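Local coordinates for CRISPR-associated protein CasA/Cse1 (PDB 4AN8), which serves as the Cse1 (CasA) subunit of the Cascade ribonucleoprotein complex, probably helping this CRISPR adaptive immune system to select foreign DNA, at residues 309-314 / 376-381; 290-295 / 315-320; 30-35 / 58-63; 51-56 / 191-196. All coordinates share one frame; numbering follows the deposited sequence.

Contact 1: 309-314 / 376-381; sequences AMLPRQ and ENLEKA
The E379 side chain lies between R313 and Q314, and with 66 Å² covered it contributes more to the contact than any other residue of the two segments. E379 CG is held anti to the backbone N (chi1 -162°) and the rest of the chain runs extended, which carries the carboxylate outward from helix 372-403 to R313 and Q314. OE1 packs against R313 CD, 3.2 Å away, an approach to the aliphatic part of the arginine. R313 NH1 and E379 OE1 are 4.2 Å apart, which is too far for a salt bridge; the guanidinium is engaged by E375 instead, one helical turn back, through R313 NE.

Q314 and E379 extend toward each other from opposite directions. Q314 NE2 donates to E379 OE2 over 3.4 Å, at an N-H...O angle of 151°, a weak bond in which amide and carboxylate planes stand 75° apart. A water takes a further weak bond from Q314 NE2 and donates to E379 O at 3.0 Å, tying the amide to the helix backbone as well. Deeper in, L311 CD2 and L378 CD2 meet at 4.5 Å, a loose apolar touch.

The loop before helix 320-333 thus rests on helix 372-403 of the C-terminal helical bundle, where L378 also packs on F441 and F445 of helix 429-446 and N377 reaches S453 and L454 of helix 453-476.

Contact 2: 290-295 / 315-320; sequences GNLLVL and GGKVAA
L292 and K317 cross at about a right angle where the second strand of a β-hairpin, 292-294 paired antiparallel with 284-286, meets the connection leading to helix 320-333. The L292 side chain leaves its backbone facing the other segment, while that of K317 starts off to one side and the lysine chain then bends at chi2 (149°), bringing its end round to the leucine. As a result NZ comes to 3.8 Å from L292 CD1, and the ammonium borders a methyl group. This is a van der Waals approach at the protein surface, and both residues are exposed.

The two side chains share a neighbour in the hairpin: each touches Q284 on strand 284-286, and K317 is also joined to Q284 through the backbone. L292 additionally leans on L286 of that strand. The segments themselves stay apart, the closest CA atoms, those of L292 and G316, being 7.5 Å from each other, and the buried area is just 120 Å². The L292 methyls span the separation, one to a side-chain end and one to a backbone carbonyl.

The leucine fork divides its methyls between two different surfaces. As CD1 faces the lysine, CD2 turns to the backbone at the start of the other segment, lying 3.7 Å from the carbonyl O of G315.

Contact 3: 30-35 / 58-63; sequences VGIGEA and RLLLAV
L59 is the first residue of 58-63 to meet the short helix 32-37. Its CG stands anti to the backbone N (chi1 179°), which sends CD2 toward the end of I32: L59 CD2 and I32 CD1 are 4.0 Å apart, and the two side chains cross at about a right angle.

L60 follows with the larger share, 55 Å² covered. Its CB does not point at the partner helix, but the side chain, with CG beside the backbone N (chi1 -67°), swings its fork back across. The two methyls go to different residues: L60 CD2 lies 4.0 Å from I32 CG2, while L60 CD1 reaches A35 CB at 4.2 Å. Here I32 and L60 run antiparallel alongside one another, a side-by-side overlap unlike the right-angle meeting at L59.

V63, one turn beyond L59, only borders the patch, with CG2 4.5 Å from I32 CG2. I32 serves both leucines, CD1 meeting L59 and CG2 meeting L60, and it accounts for 77 Å² of the 206 Å² buried. A35, the other residue of the short helix that L60 touches, lies three residues beyond I32; there the helix is already regular, since A35 N donates to the carbonyl O of the N-cap residue G31 at 3.0 Å.

All the touching residues are buried and apolar, as in ordinary helix-helix packing. I32 also rests on I19 of strand 19-23, L59 on W18 and W219, and L60 on L203 of helix 199-206, so strand 19-23 adjoins the short helix and helix 199-206 adjoins the long one.

Contact 4: 51-56 / 191-196; sequences LEEAVL and LFLPTG
Helix-on-sheet packing brings A54 and E53 of helix 50-67 against L191 and L193 of strand 191-195, an outer strand of the antiparallel sheet it forms with 342-351 and 354-364. The centre of the contact lies about 6 Å from the centre of the chain. The alternation of the strand provides the evidence: L191 and L193, two residues apart, both leave the backbone facing the helix, whose consecutive residues 53 and 54 each receive one of them.

The apolar half of the contact is A54 CB against L191 CD1 at 3.8 Å. The small alanine lets the leucine come close to the helix, and the CA atoms of this pair, 7.6 Å apart, are the nearest across the contact. L191 has CG beside its backbone N (chi1 -58°), which carries CD1 to that point.

The other half is mixed in character. E53 is extended, and its OE2 ends 4.0 Å from L193 CD2, the two side chains crossing at a slant. A buried carboxylate needs stronger partners than a methyl, and it has them in salt bridges from OE1 to R360 and from OE2 to R344, which probably favour its charged form. Within the strand, T195 OG1 donates to L193 O at 3.2 Å, from 40° out of the carbonyl plane.

R344 and R360 belong to strands 342-351 and 354-364, so E53 ties helix 50-67 to the whole sheet. L346 of strand 342-351 also touches A54, helix 154-167 packs on L51 and V55, and helix 199-206 meets L193 through N206.

Contacts 3 and 4 are buried and share helix 50-67, their centres 13 Å apart; R58 CD of one lies 4.3 Å from L191 CD1 of the other. Contact 3 is wholly apolar, whereas contact 4, nearer the centre of the chain, admits a carboxylate compensated by arginines. Contact 1 is partly buried, mixing a leucine pair with weak polar and water-mediated links, and contact 2 is a surface contact of leucine methyls with a lysine end and a backbone carbonyl. These last two adjoin through a probable hydrogen bond, L311 O to G316 N at 2.8 Å. F192, in the strand of contact 4, joins the two pairs: it packs on M310 of contact 1 and on L295 and A319 of contact 2.

Contact 1: 309-314 / 376-381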
loop_
_atom_site.group_PDB
_atom_site.type_symbol
_atom_site.label_atom_id
_atom_site.label_comp_id
_atom_site.label_asym_id
_atom_site.label_seq_id
_atom_site.Cartn_x
_atom_site.Cartn_y
_atom_site.Cartn_z
ATOM N N ALA A 309 -6.712 -15.855 -1.225
ATOM C CA ALA A 309 -6.014 -16.098 -2.472
ATOM C C ALA A 309 -4.517 -15.738 -2.407
ATOM O O ALA A 309 -3.743 -16.203 -3.237
ATOM C CB ALA A 309 -6.688 -15.363 -3.626
ATOM N N MET A 310 -4.107 -14.933 -1.436
ATOM C CA MET A 310 -2.688 -14.600 -1.324
ATOM C C MET A 310 -1.891 -15.730 -0.629
ATOM O O MET A 310 -0.669 -15.794 -0.744
ATOM C CB MET A 310 -2.502 -13.269 -0.591
ATOM C CG MET A 310 -2.784 -13.355 0.881
ATOM S SD MET A 310 -2.863 -11.740 1.669
ATOM C CE MET A 310 -3.270 -12.171 3.356
ATOM N N LEU A 311 -2.606 -16.596 0.089
ATOM C CA LEU A 311 -2.057 -17.796 0.741
ATOM C C LEU A 311 -1.441 -18.826 -0.218
ATOM O O LEU A 311 -1.987 -19.102 -1.300
ATOM C CB LEU A 311 -3.162 -18.491 1.529
ATOM C CG LEU A 311 -3.529 -17.983 2.921
ATOM C CD1 LEU A 311 -3.233 -16.515 3.097
ATOM C CD2 LEU A 311 -4.987 -18.273 3.192
ATOM N N PRO A 312 -0.289 -19.391 0.169
ATOM C CA PRO A 312 0.346 -20.449 -0.641
ATOM C C PRO A 312 -0.615 -21.610 -0.948
ATOM O O PRO A 312 -0.664 -22.079 -2.088
ATOM C CB PRO A 312 1.508 -20.926 0.245
ATOM C CG PRO A 312 1.849 -19.729 1.101
ATOM C CD PRO A 312 0.525 -19.004 1.339
ATOM N N ARG A 313 -1.365 -22.060 0.054
ATOM C CA ARG A 313 -2.330 -23.143 -0.137
ATOM C C ARG A 313 -3.274 -22.869 -1.319
ATOM O O ARG A 313 -3.903 -23.794 -1.846
ATOM C CB ARG A 313 -3.149 -23.381 1.132
ATOM C CG ARG A 313 -4.301 -22.400 1.292
ATOM C CD ARG A 313 -5.023 -22.602 2.604
ATOM N NE ARG A 313 -4.079 -22.866 3.681
ATOM C CZ ARG A 313 -4.028 -24.006 4.356
ATOM N NH1 ARG A 313 -4.887 -24.980 4.077
ATOM N NH2 ARG A 313 -3.128 -24.168 5.319
ATOM N N GLN A 314 -3.386 -21.606 -1.729
ATOM C CA GLN A 314 -4.253 -21.262 -2.854
ATOM C C GLN A 314 -3.440 -20.867 -4.063
ATOM O O GLN A 314 -3.974 -20.364 -5.047
ATOM C CB GLN A 314 -5.226 -20.152 -2.482
ATOM C CG GLN A 314 -6.296 -20.584 -1.492
ATOM C CD GLN A 314 -7.584 -19.797 -1.679
ATOM O OE1 GLN A 314 -7.625 -18.816 -2.433
ATOM N NE2 GLN A 314 -8.645 -20.222 -0.997
ATOM N N GLU A 376 -7.506 -22.195 7.113
ATOM C CA GLU A 376 -8.666 -22.992 6.744
ATOM C C GLU A 376 -9.936 -22.201 7.003
ATOM O O GLU A 376 -10.810 -22.115 6.137
ATOM C CB GLU A 376 -8.677 -24.300 7.542
ATOM C CG GLU A 376 -10.041 -24.954 7.698
ATOM C CD GLU A 376 -10.032 -26.084 8.720
ATOM O OE1 GLU A 376 -9.043 -26.850 8.764
ATOM O OE2 GLU A 376 -11.013 -26.203 9.486
ATOM N N ASN A 377 -10.031 -21.614 8.189
ATOM C CA ASN A 377 -11.180 -20.777 8.528
ATOM C C ASN A 377 -11.360 -19.603 7.565
ATOM O O ASN A 377 -12.483 -19.294 7.155
ATOM C CB ASN A 377 -11.091 -20.271 9.965
ATOM C CG ASN A 377 -11.337 -21.359 10.966
ATOM O OD1 ASN A 377 -12.007 -22.346 10.662
ATOM N ND2 ASN A 377 -10.785 -21.207 12.166
ATOM N N LEU A 378 -10.255 -18.957 7.211
ATOM C CA LEU A 378 -10.302 -17.806 6.318
ATOM C C LEU A 378 -10.795 -18.242 4.945
ATOM O O LEU A 378 -11.641 -17.587 4.346
ATOM C CB LEU A 378 -8.923 -17.148 6.215
ATOM C CG LEU A 378 -8.822 -15.844 5.420
ATOM C CD1 LEU A 378 -9.829 -14.791 5.932
ATOM C CD2 LEU A 378 -7.391 -15.301 5.489
ATOM N N GLU A 379 -10.276 -19.365 4.461
ATOM C CA GLU A 379 -10.703 -19.921 3.185
ATOM C C GLU A 379 -12.227 -20.157 3.166
ATOM O O GLU A 379 -12.918 -19.753 2.234
ATOM C CB GLU A 379 -9.943 -21.224 2.913
ATOM C CG GLU A 379 -9.940 -21.689 1.466
ATOM C CD GLU A 379 -8.975 -22.855 1.223
ATOM O OE1 GLU A 379 -8.167 -23.167 2.127
ATOM O OE2 GLU A 379 -9.024 -23.460 0.130
ATOM N N LYS A 380 -12.749 -20.812 4.197
ATOM C CA LYS A 380 -14.187 -21.079 4.277
ATOM C C LYS A 380 -14.999 -19.786 4.364
ATOM O O LYS A 380 -15.977 -19.613 3.654
ATOM C CB LYS A 380 -14.523 -21.952 5.501
ATOM C CG LYS A 380 -14.016 -23.393 5.454
ATOM C CD LYS A 380 -14.445 -24.154 6.716
ATOM C CE LYS A 380 -13.762 -25.516 6.847
ATOM N NZ LYS A 380 -14.016 -26.400 5.675
ATOM N N ALA A 381 -14.601 -18.900 5.272
ATOM C CA ALA A 381 -15.327 -17.660 5.506
ATOM C C ALA A 381 -15.487 -16.907 4.201
ATOM O O ALA A 381 -16.566 -16.402 3.894
ATOM C CB ALA A 381 -14.580 -16.792 6.514
HETATM O O HOH W 1 -11.646 -18.635 -0.263
#

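Contact 2: 290-295 / 315-320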
loop_
_atom_site.group_PDB
_atom_site.type_symbol
_atom_site.label_atom_id
_atom_site.label_comp_id
_atom_site.label_asym_id
_atom_site.label_seq_id
_atom_site.Cartn_x
_atom_site.Cartn_y
_atom_site.Cartn_z
ATOM N N GLY A 290 -3.845 -19.491 -13.693
ATOM C CA GLY A 290 -2.605 -19.798 -12.999
ATOM C C GLY A 290 -1.437 -18.861 -13.299
ATOM O O GLY A 290 -0.269 -19.239 -13.169
ATOM N N ASN A 291 -1.734 -17.631 -13.705
ATOM C CA ASN A 291 -0.702 -16.591 -13.746
ATOM C C ASN A 291 -0.626 -15.877 -12.398
ATOM O O ASN A 291 -1.659 -15.626 -11.785
ATOM C CB ASN A 291 -1.006 -15.571 -14.845
ATOM C CG ASN A 291 -0.869 -16.154 -16.233
ATOM O OD1 ASN A 291 -1.852 -16.262 -16.969
ATOM N ND2 ASN A 291 0.352 -16.537 -16.600
ATOM N N LEU A 292 0.585 -15.566 -11.935
ATOM C CA LEU A 292 0.754 -14.784 -10.702
ATOM C C LEU A 292 0.522 -13.292 -10.923
ATOM O O LEU A 292 1.130 -12.671 -11.793
ATOM C CB LEU A 292 2.129 -15.008 -10.064
ATOM C CG LEU A 292 2.283 -16.306 -9.263
ATOM C CD1 LEU A 292 3.744 -16.559 -8.936
ATOM C CD2 LEU A 292 1.453 -16.268 -8.002
ATOM N N LEU A 293 -0.372 -12.727 -10.121
ATOM C CA LEU A 293 -0.667 -11.300 -10.177
ATOM C C LEU A 293 -0.466 -10.716 -8.788
ATOM O O LEU A 293 -0.737 -11.379 -7.793
ATOM C CB LEU A 293 -2.119 -11.082 -10.607
ATOM C CG LEU A 293 -2.476 -11.097 -12.093
ATOM C CD1 LEU A 293 -1.815 -12.239 -12.831
ATOM C CD2 LEU A 293 -3.975 -11.191 -12.233
ATOM N N VAL A 294 -0.020 -9.469 -8.725
ATOM C CA VAL A 294 0.090 -8.761 -7.457
ATOM C C VAL A 294 -1.293 -8.451 -6.882
ATOM O O VAL A 294 -2.232 -8.193 -7.631
ATOM C CB VAL A 294 0.918 -7.473 -7.626
ATOM C CG1 VAL A 294 2.332 -7.823 -8.118
ATOM C CG2 VAL A 294 0.235 -6.483 -8.603
ATOM N N LEU A 295 -1.445 -8.517 -5.563
ATOM C CA LEU A 295 -2.671 -8.015 -4.957
ATOM C C LEU A 295 -2.717 -6.515 -5.170
ATOM O O LEU A 295 -1.703 -5.818 -5.098
ATOM C CB LEU A 295 -2.795 -8.363 -3.476
ATOM C CG LEU A 295 -3.620 -9.625 -3.226
ATOM C CD1 LEU A 295 -2.883 -10.838 -3.841
ATOM C CD2 LEU A 295 -3.879 -9.824 -1.754
ATOM N N GLY A 315 -2.139 -21.102 -3.997
ATOM C CA GLY A 315 -1.273 -20.738 -5.096
ATOM C C GLY A 315 -0.710 -19.343 -4.955
ATOM O O GLY A 315 0.026 -18.895 -5.820
ATOM N N GLY A 316 -1.045 -18.652 -3.870
ATOM C CA GLY A 316 -0.663 -17.248 -3.745
ATOM C C GLY A 316 0.660 -17.018 -3.026
ATOM O O GLY A 316 1.360 -17.970 -2.689
ATOM N N LYS A 317 1.011 -15.750 -2.808
ATOM C CA LYS A 317 2.123 -15.412 -1.912
ATOM C C LYS A 317 1.819 -14.264 -0.948
ATOM O O LYS A 317 1.434 -13.181 -1.355
ATOM C CB LYS A 317 3.390 -15.115 -2.702
ATOM C CG LYS A 317 4.215 -16.335 -2.945
ATOM C CD LYS A 317 4.950 -16.215 -4.245
ATOM C CE LYS A 317 5.536 -17.548 -4.650
ATOM N NZ LYS A 317 5.982 -17.495 -6.062
ATOM N N VAL A 318 2.012 -14.527 0.336
ATOM C CA VAL A 318 1.849 -13.526 1.374
ATOM C C VAL A 318 2.961 -12.477 1.264
ATOM O O VAL A 318 4.072 -12.764 0.817
ATOM C CB VAL A 318 1.889 -14.199 2.743
ATOM C CG1 VAL A 318 1.612 -13.207 3.843
ATOM C CG2 VAL A 318 0.867 -15.322 2.792
ATOM N N ALA A 319 2.662 -11.242 1.622
ATOM C CA ALA A 319 3.717 -10.236 1.665
ATOM C C ALA A 319 4.706 -10.649 2.759
ATOM O O ALA A 319 4.280 -11.098 3.844
ATOM C CB ALA A 319 3.124 -8.854 1.973
ATOM N N ALA A 320 6.006 -10.490 2.478
ATOM C CA ALA A 320 7.067 -10.815 3.441
ATOM C C ALA A 320 6.942 -10.024 4.757
ATOM O O ALA A 320 7.136 -10.585 5.847
ATOM C CB ALA A 320 8.489 -10.632 2.806
#

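Contact 3: 30-35 / 58-63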
loop_
_atom_site.group_PDB
_atom_site.type_symbol
_atom_site.label_atom_id
_atom_site.label_comp_id
_atom_site.label_asym_id
_atom_site.label_seq_id
_atom_site.Cartn_x
_atom_site.Cartn_y
_atom_site.Cartn_z
ATOM N N VAL A 30 10.161 15.782 11.816
ATOM C CA VAL A 30 11.502 15.401 12.176
ATOM C C VAL A 30 12.276 14.978 10.922
ATOM O O VAL A 30 11.689 14.795 9.836
ATOM C CB VAL A 30 11.461 14.219 13.178
ATOM C CG1 VAL A 30 10.655 14.621 14.429
ATOM C CG2 VAL A 30 10.876 12.959 12.517
ATOM N N GLY A 31 13.588 14.853 11.069
ATOM C CA GLY A 31 14.435 14.375 9.998
ATOM C C GLY A 31 14.657 12.892 10.196
ATOM O O GLY A 31 14.168 12.310 11.178
ATOM N N ILE A 32 15.382 12.275 9.269
ATOM C CA ILE A 32 15.609 10.841 9.299
ATOM C C ILE A 32 16.347 10.411 10.564
ATOM O O ILE A 32 16.009 9.391 11.153
ATOM C CB ILE A 32 16.385 10.395 8.050
ATOM C CG1 ILE A 32 15.496 10.524 6.804
ATOM C CG2 ILE A 32 16.910 8.960 8.199
ATOM C CD1 ILE A 32 16.265 10.416 5.496
ATOM N N GLY A 33 17.352 11.181 10.991
ATOM C CA GLY A 33 18.103 10.824 12.181
ATOM C C GLY A 33 17.235 10.636 13.425
ATOM O O GLY A 33 17.268 9.592 14.078
ATOM N N GLU A 34 16.454 11.653 13.752
ATOM C CA GLU A 34 15.559 11.596 14.892
ATOM C C GLU A 34 14.468 10.531 14.734
ATOM O O GLU A 34 14.097 9.864 15.698
ATOM C CB GLU A 34 14.914 12.959 15.126
ATOM C CG GLU A 34 14.031 13.003 16.352
ATOM C CD GLU A 34 13.534 14.399 16.684
ATOM O OE1 GLU A 34 13.955 15.379 16.024
ATOM O OE2 GLU A 34 12.714 14.519 17.622
ATOM N N ALA A 35 13.937 10.386 13.529
ATOM C CA ALA A 35 12.909 9.396 13.290
ATOM C C ALA A 35 13.413 8.006 13.673
ATOM O O ALA A 35 12.672 7.218 14.225
ATOM C CB ALA A 35 12.461 9.425 11.828
ATOM N N ARG A 58 9.309 3.231 3.766
ATOM C CA ARG A 58 10.247 2.489 2.896
ATOM C C ARG A 58 11.636 3.133 2.849
ATOM O O ARG A 58 12.639 2.432 2.829
ATOM C CB ARG A 58 9.688 2.270 1.478
ATOM C CG ARG A 58 8.395 1.445 1.453
ATOM C CD ARG A 58 7.542 1.678 0.180
ATOM N NE ARG A 58 8.229 1.207 -1.026
ATOM C CZ ARG A 58 8.296 -0.070 -1.396
ATOM N NH1 ARG A 58 7.722 -0.998 -0.650
ATOM N NH2 ARG A 58 8.951 -0.418 -2.504
ATOM N N LEU A 59 11.685 4.459 2.843
ATOM C CA LEU A 59 12.948 5.175 2.974
ATOM C C LEU A 59 13.648 4.870 4.332
ATOM O O LEU A 59 14.841 4.548 4.374
ATOM C CB LEU A 59 12.728 6.667 2.787
ATOM C CG LEU A 59 13.988 7.534 2.929
ATOM C CD1 LEU A 59 15.083 7.078 1.958
ATOM C CD2 LEU A 59 13.670 9.044 2.718
ATOM N N LEU A 60 12.899 4.939 5.434
ATOM C CA LEU A 60 13.473 4.633 6.742
ATOM C C LEU A 60 14.006 3.200 6.788
ATOM O O LEU A 60 15.103 2.962 7.298
ATOM C CB LEU A 60 12.459 4.832 7.878
ATOM C CG LEU A 60 12.048 6.295 8.076
ATOM C CD1 LEU A 60 11.097 6.417 9.240
ATOM C CD2 LEU A 60 13.272 7.197 8.248
ATOM N N LEU A 61 13.209 2.257 6.279
ATOM C CA LEU A 61 13.620 0.857 6.202
ATOM C C LEU A 61 14.884 0.661 5.349
ATOM O O LEU A 61 15.750 -0.131 5.700
ATOM C CB LEU A 61 12.490 0.003 5.650
ATOM C CG LEU A 61 11.293 -0.070 6.598
ATOM C CD1 LEU A 61 10.005 -0.473 5.818
ATOM C CD2 LEU A 61 11.588 -1.037 7.745
ATOM N N ALA A 62 14.971 1.371 4.221
ATOM C CA ALA A 62 16.151 1.292 3.373
ATOM C C ALA A 62 17.360 1.679 4.206
ATOM O O ALA A 62 18.344 0.948 4.253
ATOM C CB ALA A 62 16.023 2.234 2.161
ATOM N N VAL A 63 17.275 2.828 4.877
ATOM C CA VAL A 63 18.372 3.275 5.711
ATOM C C VAL A 63 18.731 2.248 6.802
ATOM O O VAL A 63 19.904 1.940 6.999
ATOM C CB VAL A 63 18.110 4.656 6.345
ATOM C CG1 VAL A 63 19.238 4.991 7.281
ATOM C CG2 VAL A 63 17.996 5.738 5.251
#

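Contact 4: 51-56 / 191-196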
loop_
_atom_site.group_PDB
_atom_site.type_symbol
_atom_site.label_atom_id
_atom_site.label_comp_id
_atom_site.label_asym_id
_atom_site.label_seq_id
_atom_site.Cartn_x
_atom_site.Cartn_y
_atom_site.Cartn_z
ATOM N N LEU A 51 0.107 7.344 0.288
ATOM C CA LEU A 51 1.324 7.177 -0.501
ATOM C C LEU A 51 2.509 7.753 0.277
ATOM O O LEU A 51 3.572 7.154 0.320
ATOM C CB LEU A 51 1.199 7.853 -1.875
ATOM C CG LEU A 51 -0.025 7.453 -2.728
ATOM C CD1 LEU A 51 0.113 8.019 -4.149
ATOM C CD2 LEU A 51 -0.276 5.920 -2.741
ATOM N N GLU A 52 2.317 8.920 0.878
ATOM C CA GLU A 52 3.331 9.521 1.737
ATOM C C GLU A 52 3.729 8.583 2.856
ATOM O O GLU A 52 4.908 8.360 3.104
ATOM C CB GLU A 52 2.834 10.839 2.342
ATOM C CG GLU A 52 3.286 12.060 1.600
ATOM C CD GLU A 52 2.845 13.384 2.259
ATOM O OE1 GLU A 52 2.442 13.394 3.450
ATOM O OE2 GLU A 52 2.903 14.426 1.583
ATOM N N GLU A 53 2.738 8.030 3.538
ATOM C CA GLU A 53 3.012 7.102 4.622
ATOM C C GLU A 53 3.843 5.916 4.116
ATOM O O GLU A 53 4.799 5.494 4.775
ATOM C CB GLU A 53 1.702 6.610 5.232
ATOM C CG GLU A 53 1.846 5.666 6.420
ATOM C CD GLU A 53 0.473 5.307 7.022
ATOM O OE1 GLU A 53 -0.530 5.896 6.584
ATOM O OE2 GLU A 53 0.381 4.429 7.911
ATOM N N ALA A 54 3.459 5.361 2.965
ATOM C CA ALA A 54 4.128 4.167 2.440
ATOM C C ALA A 54 5.605 4.440 2.181
ATOM O O ALA A 54 6.466 3.711 2.673
ATOM C CB ALA A 54 3.465 3.686 1.170
ATOM N N VAL A 55 5.883 5.513 1.442
ATOM C CA VAL A 55 7.262 5.810 1.047
ATOM C C VAL A 55 8.126 6.295 2.193
ATOM O O VAL A 55 9.312 5.991 2.219
ATOM C CB VAL A 55 7.378 6.805 -0.126
ATOM C CG1 VAL A 55 6.750 6.247 -1.344
ATOM C CG2 VAL A 55 6.793 8.182 0.236
ATOM N N LEU A 56 7.551 7.003 3.160
ATOM C CA LEU A 56 8.336 7.433 4.313
ATOM C C LEU A 56 8.851 6.217 5.105
ATOM O O LEU A 56 10.037 6.170 5.467
ATOM C CB LEU A 56 7.561 8.413 5.194
ATOM C CG LEU A 56 7.218 9.774 4.562
ATOM C CD1 LEU A 56 6.169 10.564 5.382
ATOM C CD2 LEU A 56 8.453 10.589 4.354
ATOM N N LEU A 191 0.220 -2.261 -0.783
ATOM C CA LEU A 191 1.355 -2.465 0.122
ATOM C C LEU A 191 0.912 -2.894 1.526
ATOM O O LEU A 191 0.050 -2.244 2.132
ATOM C CB LEU A 191 2.195 -1.193 0.205
ATOM C CG LEU A 191 2.718 -0.739 -1.171
ATOM C CD1 LEU A 191 3.576 0.530 -1.020
ATOM C CD2 LEU A 191 3.513 -1.860 -1.867
ATOM N N PHE A 192 1.500 -3.980 2.028
ATOM C CA PHE A 192 1.213 -4.454 3.383
ATOM C C PHE A 192 2.173 -3.859 4.403
ATOM O O PHE A 192 3.394 -4.101 4.359
ATOM C CB PHE A 192 1.227 -5.980 3.464
ATOM C CG PHE A 192 0.109 -6.620 2.708
ATOM C CD1 PHE A 192 0.126 -6.660 1.323
ATOM C CD2 PHE A 192 -0.978 -7.166 3.377
ATOM C CE1 PHE A 192 -0.905 -7.250 0.617
ATOM C CE2 PHE A 192 -2.032 -7.756 2.670
ATOM C CZ PHE A 192 -1.993 -7.801 1.292
ATOM N N LEU A 193 1.612 -3.088 5.326
ATOM C CA LEU A 193 2.421 -2.441 6.351
ATOM C C LEU A 193 1.927 -2.744 7.753
ATOM O O LEU A 193 1.121 -2.002 8.304
ATOM C CB LEU A 193 2.445 -0.923 6.129
ATOM C CG LEU A 193 3.290 -0.168 7.149
ATOM C CD1 LEU A 193 4.735 -0.047 6.641
ATOM C CD2 LEU A 193 2.683 1.201 7.461
ATOM N N PRO A 194 2.401 -3.846 8.344
ATOM C CA PRO A 194 2.066 -4.125 9.739
ATOM C C PRO A 194 2.471 -2.945 10.615
ATOM O O PRO A 194 3.458 -2.255 10.330
ATOM C CB PRO A 194 2.928 -5.334 10.071
ATOM C CG PRO A 194 3.114 -6.003 8.771
ATOM C CD PRO A 194 3.247 -4.897 7.760
ATOM N N THR A 195 1.699 -2.713 11.670
ATOM C CA THR A 195 1.821 -1.493 12.439
ATOM C C THR A 195 1.719 -1.815 13.919
ATOM O O THR A 195 0.876 -2.627 14.329
ATOM C CB THR A 195 0.738 -0.484 12.003
ATOM O OG1 THR A 195 1.122 0.096 10.747
ATOM C CG2 THR A 195 0.569 0.609 13.002
ATOM N N GLY A 196 2.607 -1.214 14.710
ATOM C CA GLY A 196 2.619 -1.450 16.140
ATOM C C GLY A 196 2.102 -0.238 16.872
ATOM O O GLY A 196 1.357 0.557 16.294
#